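Local coordinates for CdnC (Chryseobacterium gregarium DSM 19109, PDB 7MGV), which installs single and bicyclic omega-ester macrocycles in a multicore ribosomally made precursor peptide, acting as an ATP-grasp ligase that binds ADP together with leader and core peptide, at residues 22-27 with 88-93; 186-191 with 222-227; 232-237 with 249-254. All coordinates share one frame; numbering follows the deposited sequence.

Contact 1: 22-27 with 88-93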
loop_
_atom_site.group_PDB
_atom_site.type_symbol
_atom_site.label_atom_id
_atom_site.label_comp_id
_atom_site.label_asym_id
_atom_site.label_seq_id
_atom_site.Cartn_x
_atom_site.Cartn_y
_atom_site.Cartn_z
ATOM N N ASN A 22 8.794 -21.406 -20.481
ATOM C CA ASN A 22 8.666 -20.164 -19.730
ATOM C C ASN A 22 7.532 -20.276 -18.720
ATOM O O ASN A 22 6.403 -20.633 -19.073
ATOM C CB ASN A 22 8.421 -18.992 -20.680
ATOM C CG ASN A 22 9.661 -18.146 -20.888
ATOM O OD1 ASN A 22 10.784 -18.609 -20.691
ATOM N ND2 ASN A 22 9.463 -16.897 -21.293
ATOM N N LYS A 23 7.833 -19.974 -17.461
ATOM C CA LYS A 23 6.884 -20.126 -16.369
ATOM C C LYS A 23 6.251 -18.785 -16.023
ATOM O O LYS A 23 6.940 -17.763 -15.934
ATOM C CB LYS A 23 7.568 -20.716 -15.135
ATOM C CG LYS A 23 8.013 -22.157 -15.315
ATOM C CD LYS A 23 8.586 -22.725 -14.030
ATOM C CE LYS A 23 9.946 -22.125 -13.723
ATOM N NZ LYS A 23 10.543 -22.717 -12.497
ATOM N N ILE A 24 4.934 -18.797 -15.827
ATOM C CA ILE A 24 4.157 -17.595 -15.546
ATOM C C ILE A 24 3.378 -17.831 -14.259
ATOM O O ILE A 24 2.471 -18.673 -14.224
ATOM C CB ILE A 24 3.211 -17.235 -16.698
ATOM C CG1 ILE A 24 4.012 -16.895 -17.956
ATOM C CG2 ILE A 24 2.302 -16.079 -16.300
ATOM C CD1 ILE A 24 3.158 -16.490 -19.131
ATOM N N LEU A 25 3.724 -17.092 -13.209
ATOM C CA LEU A 25 3.018 -17.191 -11.940
ATOM C C LEU A 25 1.740 -16.364 -11.986
ATOM O O LEU A 25 1.757 -15.203 -12.408
ATOM C CB LEU A 25 3.913 -16.720 -10.796
ATOM C CG LEU A 25 3.344 -16.885 -9.386
ATOM C CD1 LEU A 25 3.263 -18.356 -9.003
ATOM C CD2 LEU A 25 4.177 -16.107 -8.379
ATOM N N ILE A 26 0.631 -16.962 -11.560
ATOM C CA ILE A 26 -0.662 -16.290 -11.507
ATOM C C ILE A 26 -1.207 -16.404 -10.091
ATOM O O ILE A 26 -1.328 -17.512 -9.555
ATOM C CB ILE A 26 -1.657 -16.879 -12.522
ATOM C CG1 ILE A 26 -1.164 -16.649 -13.953
ATOM C CG2 ILE A 26 -3.036 -16.268 -12.326
ATOM C CD1 ILE A 26 -2.162 -17.060 -15.014
ATOM N N ILE A 27 -1.536 -15.262 -9.493
ATOM C CA ILE A 27 -2.097 -15.202 -8.149
ATOM C C ILE A 27 -3.606 -15.035 -8.267
ATOM O O ILE A 27 -4.086 -14.080 -8.890
ATOM C CB ILE A 27 -1.479 -14.054 -7.335
ATOM C CG1 ILE A 27 0.044 -14.050 -7.484
ATOM C CG2 ILE A 27 -1.882 -14.162 -5.872
ATOM C CD1 ILE A 27 0.730 -15.220 -6.817
ATOM N N ASP A 88 12.711 -18.358 -10.940
ATOM C CA ASP A 88 13.034 -18.218 -12.354
ATOM C C ASP A 88 11.783 -18.026 -13.207
ATOM O O ASP A 88 11.774 -18.370 -14.390
ATOM C CB ASP A 88 13.831 -19.426 -12.846
ATOM C CG ASP A 88 13.076 -20.729 -12.667
ATOM O OD1 ASP A 88 12.194 -20.790 -11.786
ATOM O OD2 ASP A 88 13.366 -21.691 -13.409
ATOM N N ILE A 89 10.715 -17.484 -12.618
ATOM C CA ILE A 89 9.513 -17.205 -13.392
ATOM C C ILE A 89 9.801 -16.098 -14.398
ATOM O O ILE A 89 10.614 -15.195 -14.154
ATOM C CB ILE A 89 8.336 -16.825 -12.475
ATOM C CG1 ILE A 89 8.715 -15.649 -11.571
ATOM C CG2 ILE A 89 7.883 -18.024 -11.654
ATOM C CD1 ILE A 89 7.532 -15.002 -10.884
ATOM N N SER A 90 9.131 -16.165 -15.550
ATOM C CA SER A 90 9.321 -15.138 -16.568
ATOM C C SER A 90 8.527 -13.880 -16.240
ATOM O O SER A 90 9.058 -12.768 -16.338
ATOM C CB SER A 90 8.935 -15.679 -17.945
ATOM O OG SER A 90 7.581 -16.094 -17.973
ATOM N N THR A 91 7.258 -14.032 -15.864
ATOM C CA THR A 91 6.437 -12.928 -15.389
ATOM C C THR A 91 5.557 -13.416 -14.250
ATOM O O THR A 91 5.452 -14.617 -13.983
ATOM C CB THR A 91 5.545 -12.332 -16.490
ATOM O OG1 THR A 91 4.523 -13.272 -16.841
ATOM C CG2 THR A 91 6.353 -11.966 -17.723
ATOM N N VAL A 92 4.919 -12.464 -13.575
ATOM C CA VAL A 92 3.910 -12.748 -12.564
ATOM C C VAL A 92 2.673 -11.924 -12.891
ATOM O O VAL A 92 2.779 -10.785 -13.360
ATOM C CB VAL A 92 4.421 -12.447 -11.137
ATOM C CG1 VAL A 92 4.760 -10.971 -10.977
ATOM C CG2 VAL A 92 3.399 -12.882 -10.095
ATOM N N TRP A 93 1.499 -12.511 -12.677
ATOM C CA TRP A 93 0.227 -11.806 -12.809
ATOM C C TRP A 93 -0.468 -11.872 -11.455
ATOM O O TRP A 93 -1.033 -12.908 -11.088
ATOM C CB TRP A 93 -0.642 -12.404 -13.911
ATOM C CG TRP A 93 -1.959 -11.699 -14.064
ATOM C CD1 TRP A 93 -2.245 -10.413 -13.705
ATOM C CD2 TRP A 93 -3.167 -12.240 -14.610
ATOM N NE1 TRP A 93 -3.555 -10.121 -13.994
ATOM C CE2 TRP A 93 -4.143 -11.225 -14.551
ATOM C CE3 TRP A 93 -3.520 -13.485 -15.144
ATOM C CZ2 TRP A 93 -5.447 -11.415 -15.005
ATOM C CZ3 TRP A 93 -4.815 -13.671 -15.593
ATOM C CH2 TRP A 93 -5.763 -12.640 -15.521
#
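Lys23 and Asp88 close one end of this contact with a salt bridge, NZ lying 2.6 Å from OD1 and meeting it on the syn side, 23° out of the carboxylate plane. A bend at chi3 (-72°) swings the lysine chain over to the aspartate, and its ammonium also donates to the backbone O of Ser85. The backbone O of Lys23 is itself gripped twice by Ser90: by N, in the carbonyl plane, and by OG, at 2.7 Å from above it. A short side chain suits Ser90, since its hydroxyl can fold back onto the same acceptor as its own amide. Parallel pairing follows, its bonds alternating: Leu25 N to Thr91 O at 3.1 Å, Trp93 N to Leu25 O at 2.7 Å and Ile27 N to Trp93 O at 2.9 Å. Leu25 and Val92 share one face, CD2 alongside CG2 at 3.7 Å; on the other, with Ile24 and Thr91, Ile26 CD1 meets the edge of the Trp93 indole, 3.8 Å from CE3. Together these strands form the centre of the four-stranded parallel sheet of the MvdD-type pre-ATP-grasp domain, flanked by strands 48-54 and 134-136, with helix 35-46 covering the face of Ile24, Ile26 and Trp93.

Contact 2: 186-191 with 222-227. With ADP (adenosine-5'-diphosphate), chain F.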
loop_
_atom_site.group_PDB
_atom_site.type_symbol
_atom_site.label_atom_id
_atom_site.label_comp_id
_atom_site.label_asym_id
_atom_site.label_seq_id
_atom_site.Cartn_x
_atom_site.Cartn_y
_atom_site.Cartn_z
ATOM N N ALA A 186 -23.414 11.629 -4.038
ATOM C CA ALA A 186 -22.473 11.387 -2.956
ATOM C C ALA A 186 -22.092 9.917 -2.964
ATOM O O ALA A 186 -22.968 9.046 -2.982
ATOM C CB ALA A 186 -23.068 11.780 -1.603
ATOM N N LYS A 187 -20.792 9.644 -2.959
ATOM C CA LYS A 187 -20.311 8.274 -2.934
ATOM C C LYS A 187 -19.190 8.137 -1.915
ATOM O O LYS A 187 -18.495 9.103 -1.582
ATOM C CB LYS A 187 -19.837 7.811 -4.324
ATOM C CG LYS A 187 -18.899 8.769 -5.037
ATOM C CD LYS A 187 -18.722 8.368 -6.497
ATOM C CE LYS A 187 -17.694 9.244 -7.200
ATOM N NZ LYS A 187 -17.779 9.126 -8.684
ATOM N N MET A 188 -19.052 6.924 -1.395
ATOM C CA MET A 188 -17.891 6.574 -0.598
ATOM C C MET A 188 -16.772 6.086 -1.505
ATOM O O MET A 188 -17.012 5.576 -2.602
ATOM C CB MET A 188 -18.234 5.490 0.425
ATOM C CG MET A 188 -19.646 5.540 0.986
ATOM S SD MET A 188 -20.061 4.026 1.883
ATOM C CE MET A 188 -18.912 4.102 3.248
ATOM N N GLN A 189 -15.537 6.259 -1.041
ATOM C CA GLN A 189 -14.409 5.636 -1.717
ATOM C C GLN A 189 -14.325 4.145 -1.417
ATOM O O GLN A 189 -13.669 3.408 -2.162
ATOM C CB GLN A 189 -13.107 6.338 -1.318
ATOM C CG GLN A 189 -13.139 7.849 -1.536
ATOM C CD GLN A 189 -11.790 8.511 -1.319
ATOM O OE1 GLN A 189 -10.758 7.842 -1.264
ATOM N NE2 GLN A 189 -11.793 9.833 -1.197
ATOM N N THR A 190 -14.975 3.693 -0.343
ATOM C CA THR A 190 -15.081 2.285 0.021
ATOM C C THR A 190 -16.517 2.019 0.445
ATOM O O THR A 190 -17.055 2.749 1.280
ATOM C CB THR A 190 -14.126 1.919 1.167
ATOM O OG1 THR A 190 -14.638 2.443 2.400
ATOM C CG2 THR A 190 -12.729 2.483 0.926
ATOM N N GLY A 191 -17.130 0.978 -0.108
ATOM C CA GLY A 191 -18.543 0.731 0.101
ATOM C C GLY A 191 -18.891 0.316 1.527
ATOM O O GLY A 191 -18.076 0.344 2.450
ATOM N N CYS A 222 -17.079 11.128 9.412
ATOM C CA CYS A 222 -16.498 10.353 8.322
ATOM C C CYS A 222 -16.706 11.093 7.005
ATOM O O CYS A 222 -17.827 11.526 6.710
ATOM C CB CYS A 222 -17.111 8.951 8.257
ATOM S SG CYS A 222 -16.814 8.064 6.702
ATOM N N PRO A 223 -15.666 11.251 6.190
ATOM C CA PRO A 223 -15.800 12.048 4.966
ATOM C C PRO A 223 -16.630 11.336 3.908
ATOM O O PRO A 223 -16.990 10.163 4.023
ATOM C CB PRO A 223 -14.354 12.229 4.504
ATOM C CG PRO A 223 -13.661 11.021 5.017
ATOM C CD PRO A 223 -14.308 10.705 6.340
ATOM N N MET A 224 -16.928 12.088 2.852
ATOM C CA MET A 224 -17.663 11.583 1.702
ATOM C C MET A 224 -17.165 12.320 0.466
ATOM O O MET A 224 -16.602 13.418 0.563
ATOM C CB MET A 224 -19.178 11.759 1.885
ATOM C CG MET A 224 -20.029 11.104 0.807
ATOM S SD MET A 224 -20.375 9.368 1.143
ATOM C CE MET A 224 -22.137 9.439 1.424
ATOM N N GLN A 225 -17.364 11.700 -0.703
ATOM C CA GLN A 225 -16.941 12.251 -1.982
ATOM C C GLN A 225 -18.185 12.725 -2.725
ATOM O O GLN A 225 -18.996 11.909 -3.172
ATOM C CB GLN A 225 -16.181 11.194 -2.780
ATOM C CG GLN A 225 -15.647 11.650 -4.121
ATOM C CD GLN A 225 -14.796 10.583 -4.786
ATOM O OE1 GLN A 225 -14.591 9.502 -4.231
ATOM N NE2 GLN A 225 -14.297 10.881 -5.979
ATOM N N PHE A 226 -18.345 14.039 -2.842
ATOM C CA PHE A 226 -19.449 14.639 -3.572
ATOM C C PHE A 226 -19.009 14.979 -4.988
ATOM O O PHE A 226 -17.863 15.366 -5.225
ATOM C CB PHE A 226 -19.946 15.902 -2.865
ATOM C CG PHE A 226 -20.485 15.650 -1.489
ATOM C CD1 PHE A 226 -19.635 15.611 -0.395
ATOM C CD2 PHE A 226 -21.840 15.450 -1.287
ATOM C CE1 PHE A 226 -20.127 15.378 0.873
ATOM C CE2 PHE A 226 -22.338 15.217 -0.019
ATOM C CZ PHE A 226 -21.480 15.181 1.061
ATOM N N GLN A 227 -19.933 14.833 -5.933
ATOM C CA GLN A 227 -19.611 15.077 -7.330
ATOM C C GLN A 227 -20.825 15.643 -8.045
ATOM O O GLN A 227 -21.958 15.248 -7.766
ATOM C CB GLN A 227 -19.149 13.797 -8.033
ATOM C CG GLN A 227 -17.650 13.700 -8.221
ATOM C CD GLN A 227 -17.251 12.489 -9.035
ATOM O OE1 GLN A 227 -18.090 11.658 -9.387
ATOM N NE2 GLN A 227 -15.964 12.379 -9.339
HETATM P PB ADP F . -22.236 -0.409 -9.051
HETATM O O1B ADP F . -20.991 0.337 -9.467
HETATM O O2B ADP F . -21.983 -1.544 -8.090
HETATM O O3B ADP F . -23.177 -0.730 -10.189
HETATM P PA ADP F . -22.261 1.915 -7.523
HETATM O O1A ADP F . -20.914 1.460 -7.012
HETATM O O2A ADP F . -23.209 2.682 -6.633
HETATM O O3A ADP F . -23.047 0.677 -8.184
HETATM O "O5'" ADP F . -22.010 2.775 -8.854
HETATM C "C5'" ADP F . -21.910 4.190 -8.812
HETATM C "C4'" ADP F . -22.736 4.725 -9.973
HETATM O "O4'" ADP F . -22.846 6.143 -9.875
HETATM C "C3'" ADP F . -22.110 4.393 -11.317
HETATM O "O3'" ADP F . -22.990 3.549 -12.064
HETATM C "C2'" ADP F . -21.949 5.718 -12.031
HETATM O "O2'" ADP F . -22.543 5.655 -13.329
HETATM C "C1'" ADP F . -22.672 6.732 -11.160
HETATM N N9 ADP F . -21.858 7.959 -11.028
HETATM C C8 ADP F . -20.630 8.040 -10.480
HETATM N N7 ADP F . -20.163 9.313 -10.520
HETATM C C5 ADP F . -21.110 10.069 -11.108
HETATM C C6 ADP F . -21.267 11.496 -11.465
HETATM N N6 ADP F . -20.289 12.394 -11.196
HETATM N N1 ADP F . -22.418 11.867 -12.070
HETATM C C2 ADP F . -23.398 10.985 -12.345
HETATM N N3 ADP F . -23.325 9.676 -12.048
HETATM C C4 ADP F . -22.224 9.170 -11.443
HETATM O O HOH W 1 -14.981 9.661 -9.459
#
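Lys187 and Gln227 meet through their polar ends, where both also read the adenine of ADP. Lys187 NZ donates to Gln227 OE1 at 2.6 Å, approaching from above the amide plane, 47° out of it, and makes a second bond to ADP N7 at 3.0 Å. The same OE1 accepts from ADP N6 at 2.9 Å with a nearly straight N-H (163°). A water accepts from both Lys187 NZ and Gln227 NE2 and so ties the two side chains together again. A long lysine fits here because its chain, extended beyond CG, carries the ammonium to the purine edge, where N7 is an acceptor common to purines; the glutamine oxygen facing the N6 amino group is what suits adenine.

The backbones pair at Lys187 and Gln225, an antiparallel hydrogen-bonded pair, with Lys187 N to Gln225 O at 2.9 Å and Gln225 N to Lys187 O at 3.0 Å.

Apolar contacts gather around Ala186 and Phe226. The small Ala186 CB lets the Phe226 ring come close, CE2 at 3.9 Å, and also touches Met224 CG. Flexible Met224 bends so that SD comes within 3.9 Å of Met188 CG.

Alongside the face of Lys187 and Gln225, the Gln189 CG methylene lies 3.5 Å from the amide oxygen OE1 of Gln225, the two amide planes turned 72° apart, while Gln189 OE1 bonds to Asn122 of the second subunit.

Strand 184-187 is flanked by 199-207 and 224-228, and the latter in turn by 165-168. Helix 171-181 packs on Phe226, and helix 148-158 covers Gln225 and Gln227 on the other face.

Contact 3: 232-237 with 249-254. With ADP (adenosine-5'-diphosphate), chain F.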
loop_
_atom_site.group_PDB
_atom_site.type_symbol
_atom_site.label_atom_id
_atom_site.label_comp_id
_atom_site.label_asym_id
_atom_site.label_seq_id
_atom_site.Cartn_x
_atom_site.Cartn_y
_atom_site.Cartn_z
ATOM N N LYS A 232 -26.435 10.929 -17.960
ATOM C CA LYS A 232 -25.901 9.817 -18.741
ATOM C C LYS A 232 -26.571 9.776 -20.108
ATOM O O LYS A 232 -27.761 9.462 -20.216
ATOM C CB LYS A 232 -26.103 8.493 -18.008
ATOM C CG LYS A 232 -25.256 8.323 -16.764
ATOM C CD LYS A 232 -25.104 6.852 -16.413
ATOM C CE LYS A 232 -25.077 6.644 -14.909
ATOM N NZ LYS A 232 -25.829 5.424 -14.502
ATOM N N LYS A 233 -25.808 10.092 -21.153
ATOM C CA LYS A 233 -26.198 9.696 -22.499
ATOM C C LYS A 233 -25.595 8.347 -22.861
ATOM O O LYS A 233 -26.267 7.506 -23.469
ATOM C CB LYS A 233 -25.777 10.753 -23.524
ATOM C CG LYS A 233 -25.981 10.312 -24.968
ATOM C CD LYS A 233 -25.360 11.281 -25.959
ATOM C CE LYS A 233 -25.569 10.800 -27.388
ATOM N NZ LYS A 233 -25.107 11.794 -28.394
ATOM N N LYS A 234 -24.336 8.125 -22.484
ATOM C CA LYS A 234 -23.706 6.818 -22.604
ATOM C C LYS A 234 -22.921 6.519 -21.335
ATOM O O LYS A 234 -22.448 7.429 -20.650
ATOM C CB LYS A 234 -22.759 6.732 -23.810
ATOM C CG LYS A 234 -23.425 6.844 -25.171
ATOM C CD LYS A 234 -22.506 6.291 -26.254
ATOM C CE LYS A 234 -22.944 6.723 -27.643
ATOM N NZ LYS A 234 -22.535 8.123 -27.935
ATOM N N GLU A 235 -22.775 5.233 -21.036
ATOM C CA GLU A 235 -21.870 4.770 -19.994
ATOM C C GLU A 235 -20.813 3.881 -20.631
ATOM O O GLU A 235 -21.136 3.034 -21.468
ATOM C CB GLU A 235 -22.620 4.010 -18.895
ATOM C CG GLU A 235 -21.764 3.683 -17.681
ATOM C CD GLU A 235 -22.589 3.291 -16.473
ATOM O OE1 GLU A 235 -23.811 3.083 -16.631
ATOM O OE2 GLU A 235 -22.019 3.194 -15.366
ATOM N N LEU A 236 -19.552 4.070 -20.238
ATOM C CA LEU A 236 -18.427 3.423 -20.901
ATOM C C LEU A 236 -17.574 2.663 -19.899
ATOM O O LEU A 236 -17.228 3.196 -18.839
ATOM C CB LEU A 236 -17.550 4.446 -21.630
ATOM C CG LEU A 236 -18.163 5.293 -22.744
ATOM C CD1 LEU A 236 -17.160 6.327 -23.223
ATOM C CD2 LEU A 236 -18.609 4.416 -23.893
ATOM N N ARG A 237 -17.221 1.429 -20.256
ATOM C CA ARG A 237 -16.194 0.652 -19.576
ATOM C C ARG A 237 -15.073 0.378 -20.567
ATOM O O ARG A 237 -15.315 -0.177 -21.643
ATOM C CB ARG A 237 -16.744 -0.673 -19.039
ATOM C CG ARG A 237 -17.956 -0.543 -18.139
ATOM C CD ARG A 237 -17.559 -0.459 -16.677
ATOM N NE ARG A 237 -18.481 0.374 -15.910
ATOM C CZ ARG A 237 -19.283 -0.081 -14.952
ATOM N NH1 ARG A 237 -19.278 -1.369 -14.634
ATOM N NH2 ARG A 237 -20.089 0.753 -14.308
ATOM N N GLU A 249 -20.059 0.065 -24.245
ATOM C CA GLU A 249 -20.980 1.147 -23.946
ATOM C C GLU A 249 -22.372 0.609 -23.654
ATOM O O GLU A 249 -22.783 -0.438 -24.166
ATOM C CB GLU A 249 -21.051 2.162 -25.100
ATOM C CG GLU A 249 -22.011 1.792 -26.220
ATOM C CD GLU A 249 -22.056 2.836 -27.318
ATOM O OE1 GLU A 249 -21.089 3.618 -27.439
ATOM O OE2 GLU A 249 -23.059 2.876 -28.061
ATOM N N ILE A 250 -23.070 1.335 -22.786
ATOM C CA ILE A 250 -24.516 1.245 -22.635
ATOM C C ILE A 250 -25.083 2.590 -23.060
ATOM O O ILE A 250 -24.796 3.617 -22.429
ATOM C CB ILE A 250 -24.938 0.904 -21.198
ATOM C CG1 ILE A 250 -24.532 -0.526 -20.841
ATOM C CG2 ILE A 250 -26.441 1.079 -21.034
ATOM C CD1 ILE A 250 -25.044 -0.982 -19.490
ATOM N N ASP A 251 -25.860 2.586 -24.141
ATOM C CA ASP A 251 -26.474 3.800 -24.670
ATOM C C ASP A 251 -27.821 3.974 -23.980
ATOM O O ASP A 251 -28.827 3.399 -24.400
ATOM C CB ASP A 251 -26.625 3.713 -26.185
ATOM C CG ASP A 251 -26.711 5.078 -26.843
ATOM O OD1 ASP A 251 -27.317 5.994 -26.247
ATOM O OD2 ASP A 251 -26.171 5.235 -27.959
ATOM N N SER A 252 -27.835 4.767 -22.904
ATOM C CA SER A 252 -29.076 5.005 -22.173
ATOM C C SER A 252 -30.083 5.753 -23.033
ATOM O O SER A 252 -31.285 5.459 -22.997
ATOM C CB SER A 252 -28.783 5.787 -20.892
ATOM O OG SER A 252 -27.554 5.384 -20.315
ATOM N N GLN A 253 -29.605 6.724 -23.815
ATOM C CA GLN A 253 -30.492 7.537 -24.640
ATOM C C GLN A 253 -31.217 6.686 -25.678
ATOM O O GLN A 253 -32.447 6.742 -25.795
ATOM C CB GLN A 253 -29.684 8.648 -25.312
ATOM C CG GLN A 253 -30.488 9.586 -26.193
ATOM C CD GLN A 253 -29.600 10.540 -26.969
ATOM O OE1 GLN A 253 -28.833 10.124 -27.837
ATOM N NE2 GLN A 253 -29.691 11.827 -26.650
ATOM N N GLN A 254 -30.468 5.879 -26.433
ATOM C CA GLN A 254 -31.092 5.061 -27.468
ATOM C C GLN A 254 -31.937 3.942 -26.873
ATOM O O GLN A 254 -32.942 3.551 -27.472
ATOM C CB GLN A 254 -30.031 4.488 -28.408
ATOM C CG GLN A 254 -30.574 4.062 -29.770
ATOM C CD GLN A 254 -30.861 5.235 -30.696
ATOM O OE1 GLN A 254 -31.548 6.188 -30.327
ATOM N NE2 GLN A 254 -30.337 5.164 -31.915
HETATM P PB ADP F . -22.236 -0.409 -9.051
HETATM O O1B ADP F . -20.991 0.337 -9.467
HETATM O O2B ADP F . -21.983 -1.544 -8.090
HETATM O O3B ADP F . -23.177 -0.730 -10.189
HETATM P PA ADP F . -22.261 1.915 -7.523
HETATM O O1A ADP F . -20.914 1.460 -7.012
HETATM O O2A ADP F . -23.209 2.682 -6.633
HETATM O O3A ADP F . -23.047 0.677 -8.184
HETATM O "O5'" ADP F . -22.010 2.775 -8.854
HETATM C "C5'" ADP F . -21.910 4.190 -8.812
HETATM C "C4'" ADP F . -22.736 4.725 -9.973
HETATM O "O4'" ADP F . -22.846 6.143 -9.875
HETATM C "C3'" ADP F . -22.110 4.393 -11.317
HETATM O "O3'" ADP F . -22.990 3.549 -12.064
HETATM C "C2'" ADP F . -21.949 5.718 -12.031
HETATM O "O2'" ADP F . -22.543 5.655 -13.329
HETATM C "C1'" ADP F . -22.672 6.732 -11.160
HETATM N N9 ADP F . -21.858 7.959 -11.028
HETATM C C8 ADP F . -20.630 8.040 -10.480
HETATM N N7 ADP F . -20.163 9.313 -10.520
HETATM C C5 ADP F . -21.110 10.069 -11.108
HETATM C C6 ADP F . -21.267 11.496 -11.465
HETATM N N6 ADP F . -20.289 12.394 -11.196
HETATM N N1 ADP F . -22.418 11.867 -12.070
HETATM C C2 ADP F . -23.398 10.985 -12.345
HETATM N N3 ADP F . -23.325 9.676 -12.048
HETATM C C4 ADP F . -22.224 9.170 -11.443
#
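Lys234 extends with CG anti to its carbonyl carbon (chi1 -65°), which lays its methylenes across the carboxylates of Glu249 and Asp251: CD is 3.2 Å from Glu249 OE1 and CE 3.6 Å from Asp251 OD2. The ammonium itself touches neither oxygen, and Glu249 OE1 is bonded instead to Thr276 OG1. On the other face Glu235, its CG anti to the backbone N (chi1 -171°), reaches the ribose of ADP, where OE2 accepts from O2' at 3.2 Å and, weakly, from O3'. An acidic side chain suits this place because one carboxylate oxygen can accept hydrogen bonds from both ribose hydroxyls.

Between these faces runs an antiparallel hydrogen-bonded pair, Glu235 N to Ile250 O and Ile250 N to Glu235 O, each 2.9 Å. Leu236 CD2 lies beside Glu249 CB at 3.5 Å. Just before helix 252-258, Asp251 takes the N-cap position and its OD1 accepts from Gln254 N at 3.2 Å; Ser252 N and Gln253 N both donate weakly to Lys233 O. Lys233 and Lys234 both face Val304 in a classic beta bulge.

Glu235 OE2 also forms a salt bridge with Arg237 NH2, though the hydrogen bond within it is weak, and a long one links OE1 to Lys232 NZ. Arg237, shared with Asp301, and more distantly Lys232 would probably favour a charged carboxylate at the ribose, in the ADP pocket of this ATP-grasp ligase.

How the contacts relate
Contact 1 and contact 2 are buried, whereas contact 3 is a surface contact. Contact 1 stands apart, its centre about 37 Å from that of contact 2 and 38 Å from that of contact 3, on the opposite side of the chain's centre; it joins parallel strands, and apolar side chains dominate it away from one charged end. Contacts 2 and 3 belong to two different antiparallel sheets and share no strand; their nearest atoms are about 10 Å apart, yet both touch ADP. Their polar groups take different parts of the nucleotide: contact 2 meets the base through an ammonium and an amide, contact 3 the ribose through a carboxylate within a charge network.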